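Local coordinates for Alr2269 protein (Nostoc sp., PDB 3MC8), which is probably an Omp85-type outer-membrane protein whose POTRA domains take part in protein insertion or transport at the outer membrane, at residues V221-V226 against K297-V302; R227-E232 against V301-E306. All coordinates share one frame; numbering follows the deposited sequence.

Contact 1. Residues V221-V226 against K297-V302; sequences VENISV and KVNVVV
Val221 and Val300 meet where two parallel strands, the edge and the central one, lie side by side in the three-stranded mixed sheet of a POTRA domain. Val221 CG1, turned opposite its backbone N (chi1 -177°), reaches diagonally over to Val300 CG2 at 3.9 Å. Val298, Ile224, Val226 and Val302 point to this same face, and helix 249-253 packs on Val226. The pairing passes from Val221 with Val298 to Ile224 with Val300, three residues against two, so Glu222 is the extra residue of a beta bulge. Glu222 N still donates to Val298 O (2.8 Å), while Glu222 CB points toward the other strand and the side chain crosses that of Lys297 at about a right angle, with Glu222 OE1 3.6 Å from Lys297 CB. Their charged ends do not pair: Glu222 OE1 lies 5.1 Å from Lys297 NZ, and the carboxylate instead accepts from the backbone N atoms of Thr293 and Asp294. Beyond the bulge, Val300 N gives a nearly straight bond to Asn223 O (174°). Val300 O accepts from Ser225 N at 3.0 Å and from a water at 2.6 Å, and that water also bonds Ser225 OG at 2.8 Å.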
loop_
_atom_site.group_PDB
_atom_site.type_symbol
_atom_site.label_atom_id
_atom_site.label_comp_id
_atom_site.label_asym_id
_atom_site.label_seq_id
_atom_site.Cartn_x
_atom_site.Cartn_y
_atom_site.Cartn_z
ATOM N N VAL A 221 6.127 11.425 10.750
ATOM C CA VAL A 221 6.085 12.872 10.568
ATOM C C VAL A 221 7.500 13.400 10.439
ATOM O O VAL A 221 8.365 13.006 11.168
ATOM C CB VAL A 221 5.483 13.525 11.798
ATOM C CG1 VAL A 221 5.355 15.009 11.606
ATOM C CG2 VAL A 221 4.162 12.907 12.093
ATOM N N GLU A 222 7.712 14.332 9.539
ATOM C CA GLU A 222 9.009 14.897 9.272
ATOM C C GLU A 222 9.145 16.301 9.851
ATOM O O GLU A 222 10.184 16.646 10.395
ATOM C CB GLU A 222 9.132 14.979 7.774
ATOM C CG GLU A 222 10.464 15.367 7.218
ATOM C CD GLU A 222 10.453 15.243 5.707
ATOM O OE1 GLU A 222 10.334 14.092 5.192
ATOM O OE2 GLU A 222 10.517 16.306 5.045
ATOM N N ASN A 223 8.115 17.127 9.704
ATOM C CA ASN A 223 8.130 18.483 10.217
ATOM C C ASN A 223 6.720 18.838 10.629
ATOM O O ASN A 223 5.771 18.329 10.055
ATOM C CB ASN A 223 8.632 19.455 9.154
ATOM C CG ASN A 223 10.170 19.564 9.136
ATOM O OD1 ASN A 223 10.777 20.157 10.056
ATOM N ND2 ASN A 223 10.811 18.995 8.090
ATOM N N ILE A 224 6.605 19.682 11.645
ATOM C CA ILE A 224 5.356 20.238 12.084
ATOM C C ILE A 224 5.509 21.735 11.964
ATOM O O ILE A 224 6.513 22.269 12.404
ATOM C CB ILE A 224 5.130 19.887 13.559
ATOM C CG1 ILE A 224 5.074 18.368 13.713
ATOM C CG2 ILE A 224 3.846 20.534 14.101
ATOM C CD1 ILE A 224 4.862 17.899 15.145
ATOM N N SER A 225 4.546 22.442 11.395
ATOM C CA SER A 225 4.649 23.910 11.388
ATOM C C SER A 225 3.304 24.509 11.578
ATOM O O SER A 225 2.327 23.794 11.611
ATOM C CB SER A 225 5.247 24.409 10.082
ATOM O OG SER A 225 4.445 24.008 8.981
ATOM N N VAL A 226 3.247 25.828 11.686
ATOM C CA VAL A 226 2.026 26.531 12.062
ATOM C C VAL A 226 1.780 27.536 10.981
ATOM O O VAL A 226 2.688 28.230 10.535
ATOM C CB VAL A 226 2.167 27.258 13.430
ATOM C CG1 VAL A 226 0.876 28.002 13.828
ATOM C CG2 VAL A 226 2.518 26.282 14.482
ATOM N N LYS A 297 7.412 9.944 4.307
ATOM C CA LYS A 297 6.942 10.746 5.408
ATOM C C LYS A 297 5.995 11.846 4.968
ATOM O O LYS A 297 5.719 12.037 3.774
ATOM C CB LYS A 297 8.136 11.366 6.122
ATOM C CG LYS A 297 9.166 10.366 6.540
ATOM C CD LYS A 297 10.279 11.078 7.247
ATOM C CE LYS A 297 11.205 10.112 7.938
ATOM N NZ LYS A 297 12.245 10.842 8.683
ATOM N N VAL A 298 5.526 12.565 5.974
ATOM C CA VAL A 298 4.576 13.629 5.814
ATOM C C VAL A 298 5.028 14.900 6.598
ATOM O O VAL A 298 5.796 14.852 7.549
ATOM C CB VAL A 298 3.181 13.111 6.260
ATOM C CG1 VAL A 298 3.170 12.734 7.718
ATOM C CG2 VAL A 298 2.149 14.124 6.019
ATOM N N ASN A 299 4.593 16.048 6.147
ATOM C CA ASN A 299 4.748 17.254 6.896
ATOM C C ASN A 299 3.398 17.608 7.407
ATOM O O ASN A 299 2.437 17.459 6.692
ATOM C CB ASN A 299 5.258 18.346 5.990
ATOM C CG ASN A 299 6.712 18.156 5.643
ATOM O OD1 ASN A 299 7.403 17.379 6.280
ATOM N ND2 ASN A 299 7.183 18.856 4.632
ATOM N N VAL A 300 3.319 18.046 8.652
ATOM C CA VAL A 300 2.070 18.423 9.234
ATOM C C VAL A 300 2.073 19.925 9.363
ATOM O O VAL A 300 3.089 20.495 9.724
ATOM C CB VAL A 300 1.867 17.759 10.593
ATOM C CG1 VAL A 300 0.616 18.290 11.292
ATOM C CG2 VAL A 300 1.806 16.239 10.420
ATOM N N VAL A 301 0.933 20.544 9.062
ATOM C CA VAL A 301 0.733 21.955 9.219
ATOM C C VAL A 301 -0.461 22.162 10.115
ATOM O O VAL A 301 -1.543 21.639 9.827
ATOM C CB VAL A 301 0.428 22.633 7.867
ATOM C CG1 VAL A 301 0.075 24.116 8.066
ATOM C CG2 VAL A 301 1.622 22.518 6.938
ATOM N N VAL A 302 -0.312 22.926 11.192
ATOM C CA VAL A 302 -1.451 23.240 12.002
ATOM C C VAL A 302 -1.877 24.590 11.522
ATOM O O VAL A 302 -1.109 25.573 11.633
ATOM C CB VAL A 302 -1.123 23.321 13.486
ATOM C CG1 VAL A 302 -2.376 23.578 14.253
ATOM C CG2 VAL A 302 -0.466 22.043 13.972
HETATM O O HOH W 1 5.055 21.323 8.314
#

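Contact 2. Residues R227-E232 against V301-E306; sequences RFRNKE and VVNVVE
Arg227 begins the far half of the parallel edge-and-centre strand pair in this POTRA sheet, where the short segment axes of 227-229 and 301-306 are turned 36° apart. Arg227 N donates to Val302 O at 2.8 Å and Arg227 O accepts from Val304 N, so both backbone polar groups face the central strand. Arg227 CB rests on Val301 CG1 at 3.7 Å; beyond CG the chain bends and leads away, passing CD over one face of the Arg229 guanidinium, toward its rim.

Phe228 points to the other face of the sheet, alongside Val304, and its ring atom CE2 lies 3.9 Å from Val304 CG1. Glu306 also approaches the ring obliquely, its CD 3.8 Å from Phe228 CE2 and its carboxylate inclined 52° to the ring plane. Thr247 OG1 and Arg246 N bond that carboxylate, while Asp249 and Ile252 of helix 249-253 touch the Phe228 side chain.

At Arg229, N donates to Val304 O at 3.1 Å. The extended side chain runs beside Asn303, guanidinium and amide planes 33° apart, without bonding to it: Arg229 NH1 forms a salt bridge with Asp235 OD2, and Asn303 ND2 bonds Asn286. After this point direct pairing gives way to a water, which donates to Arg229 O at 2.8 Å and accepts from Glu306 N at 2.8 Å; it lies in plane at the edge of the Phe228 ring.

Asn230 and Lys231, in the loop that follows, pass over Val305, with Asn230 O and Lys231 N both near its methyl groups. Asn230 OD1 accepts from Gln234 N, and more weakly from Glu232 N. The Lys231 side chain crosses that of Val305 at about a right angle, Lys231 CG 4.1 Å from Val305 CG1.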
loop_
_atom_site.group_PDB
_atom_site.type_symbol
_atom_site.label_atom_id
_atom_site.label_comp_id
_atom_site.label_asym_id
_atom_site.label_seq_id
_atom_site.Cartn_x
_atom_site.Cartn_y
_atom_site.Cartn_z
ATOM N N ARG A 227 0.543 27.619 10.549
ATOM C CA ARG A 227 0.210 28.533 9.494
ATOM C C ARG A 227 -1.076 29.229 9.842
ATOM O O ARG A 227 -2.051 28.592 10.212
ATOM C CB ARG A 227 0.077 27.784 8.184
ATOM C CG ARG A 227 -0.797 28.472 7.161
ATOM C CD ARG A 227 -0.239 28.438 5.763
ATOM N NE ARG A 227 0.718 29.542 5.553
ATOM C CZ ARG A 227 1.289 29.856 4.376
ATOM N NH1 ARG A 227 1.011 29.158 3.261
ATOM N NH2 ARG A 227 2.149 30.878 4.308
ATOM N N PHE A 228 -1.055 30.544 9.696
ATOM C CA PHE A 228 -2.186 31.390 9.978
ATOM C C PHE A 228 -2.960 31.746 8.742
ATOM O O PHE A 228 -2.383 32.206 7.755
ATOM C CB PHE A 228 -1.697 32.660 10.633
ATOM C CG PHE A 228 -1.105 32.431 11.970
ATOM C CD1 PHE A 228 0.210 32.074 12.099
ATOM C CD2 PHE A 228 -1.890 32.508 13.103
ATOM C CE1 PHE A 228 0.754 31.823 13.312
ATOM C CE2 PHE A 228 -1.348 32.264 14.354
ATOM C CZ PHE A 228 -0.025 31.934 14.467
ATOM N N ARG A 229 -4.278 31.567 8.810
ATOM C CA ARG A 229 -5.151 32.037 7.755
ATOM C C ARG A 229 -6.303 32.882 8.291
ATOM O O ARG A 229 -6.463 33.060 9.509
ATOM C CB ARG A 229 -5.738 30.867 7.002
ATOM C CG ARG A 229 -4.761 29.820 6.469
ATOM C CD ARG A 229 -5.616 28.706 5.868
ATOM N NE ARG A 229 -4.918 27.530 5.368
ATOM C CZ ARG A 229 -4.110 27.514 4.301
ATOM N NH1 ARG A 229 -3.831 28.625 3.619
ATOM N NH2 ARG A 229 -3.549 26.372 3.925
ATOM N N ASN A 230 -7.094 33.405 7.353
ATOM C CA ASN A 230 -8.356 34.070 7.665
ATOM C C ASN A 230 -9.504 33.079 7.586
ATOM O O ASN A 230 -9.340 31.945 7.102
ATOM C CB ASN A 230 -8.605 35.268 6.746
ATOM C CG ASN A 230 -8.744 34.884 5.272
ATOM O OD1 ASN A 230 -9.297 33.837 4.931
ATOM N ND2 ASN A 230 -8.244 35.747 4.393
ATOM N N LYS A 231 -10.671 33.517 8.058
ATOM C CA LYS A 231 -11.900 32.695 8.039
ATOM C C LYS A 231 -12.231 32.145 6.661
ATOM O O LYS A 231 -12.943 31.154 6.536
ATOM C CB LYS A 231 -13.117 33.499 8.510
ATOM C CG LYS A 231 -12.968 34.200 9.862
ATOM C CD LYS A 231 -14.197 33.943 10.778
ATOM C CE LYS A 231 -15.572 34.336 10.175
ATOM N NZ LYS A 231 -16.595 34.578 11.255
ATOM N N GLU A 232 -11.720 32.815 5.634
ATOM C CA GLU A 232 -12.033 32.483 4.249
ATOM C C GLU A 232 -11.148 31.370 3.692
ATOM O O GLU A 232 -11.471 30.796 2.658
ATOM C CB GLU A 232 -11.948 33.741 3.362
ATOM C CG GLU A 232 -13.115 34.729 3.538
ATOM C CD GLU A 232 -12.912 35.723 4.684
ATOM O OE1 GLU A 232 -12.844 35.291 5.856
ATOM O OE2 GLU A 232 -12.847 36.942 4.409
ATOM N N VAL A 301 0.933 20.544 9.062
ATOM C CA VAL A 301 0.733 21.955 9.219
ATOM C C VAL A 301 -0.461 22.162 10.115
ATOM O O VAL A 301 -1.543 21.639 9.827
ATOM C CB VAL A 301 0.428 22.633 7.867
ATOM C CG1 VAL A 301 0.075 24.116 8.066
ATOM C CG2 VAL A 301 1.622 22.518 6.938
ATOM N N VAL A 302 -0.312 22.926 11.192
ATOM C CA VAL A 302 -1.451 23.240 12.002
ATOM C C VAL A 302 -1.877 24.590 11.522
ATOM O O VAL A 302 -1.109 25.573 11.633
ATOM C CB VAL A 302 -1.123 23.321 13.486
ATOM C CG1 VAL A 302 -2.376 23.578 14.253
ATOM C CG2 VAL A 302 -0.466 22.043 13.972
ATOM N N ASN A 303 -3.086 24.645 10.991
ATOM C CA ASN A 303 -3.659 25.854 10.411
ATOM C C ASN A 303 -4.603 26.466 11.415
ATOM O O ASN A 303 -5.434 25.766 11.998
ATOM C CB ASN A 303 -4.491 25.523 9.156
ATOM C CG ASN A 303 -3.695 24.833 8.102
ATOM O OD1 ASN A 303 -2.743 25.392 7.555
ATOM N ND2 ASN A 303 -4.056 23.600 7.816
ATOM N N VAL A 304 -4.542 27.776 11.553
ATOM C CA VAL A 304 -5.145 28.424 12.701
ATOM C C VAL A 304 -5.774 29.729 12.272
ATOM O O VAL A 304 -5.157 30.495 11.585
ATOM C CB VAL A 304 -4.048 28.707 13.749
ATOM C CG1 VAL A 304 -4.430 29.861 14.556
ATOM C CG2 VAL A 304 -3.840 27.513 14.635
ATOM N N VAL A 305 -7.008 29.979 12.645
ATOM C CA VAL A 305 -7.607 31.283 12.378
ATOM C C VAL A 305 -7.706 32.030 13.677
ATOM O O VAL A 305 -8.400 31.585 14.580
ATOM C CB VAL A 305 -9.011 31.177 11.805
ATOM C CG1 VAL A 305 -9.560 32.602 11.595
ATOM C CG2 VAL A 305 -8.997 30.372 10.519
ATOM N N GLU A 306 -7.003 33.151 13.767
ATOM C CA GLU A 306 -6.922 33.915 15.016
ATOM C C GLU A 306 -8.227 34.598 15.385
ATOM O O GLU A 306 -8.964 35.051 14.529
ATOM C CB GLU A 306 -5.785 34.925 14.964
ATOM C CG GLU A 306 -4.567 34.401 15.672
ATOM C CD GLU A 306 -3.350 35.298 15.609
ATOM O OE1 GLU A 306 -3.147 36.072 14.625
ATOM O OE2 GLU A 306 -2.574 35.181 16.574
HETATM O O HOH W 2 -5.249 34.126 11.760
#

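How the contacts relate
Contacts 1 and 2 are successive halves of one pairing, strand 221-229 against 298-306; they share Val301 and Val302, and their centres lie 15 Å apart. Each is partly buried, with four buried residues: one face carries Ile224, Phe228 and six valines and is met by helix 249-253, whereas the other mixes polar side chains with Val301 and Val305. Contact 1 is irregular at its start, where the bulge sits, and regular later; contact 2 starts regular and ends where a water stands in for the next backbone bond and a loop follows. The angle between the short strand axes is 17° in contact 1 and 36° in contact 2, where Arg227, Arg229 and Asn303 replace Asn223, Ser225 and Asn299.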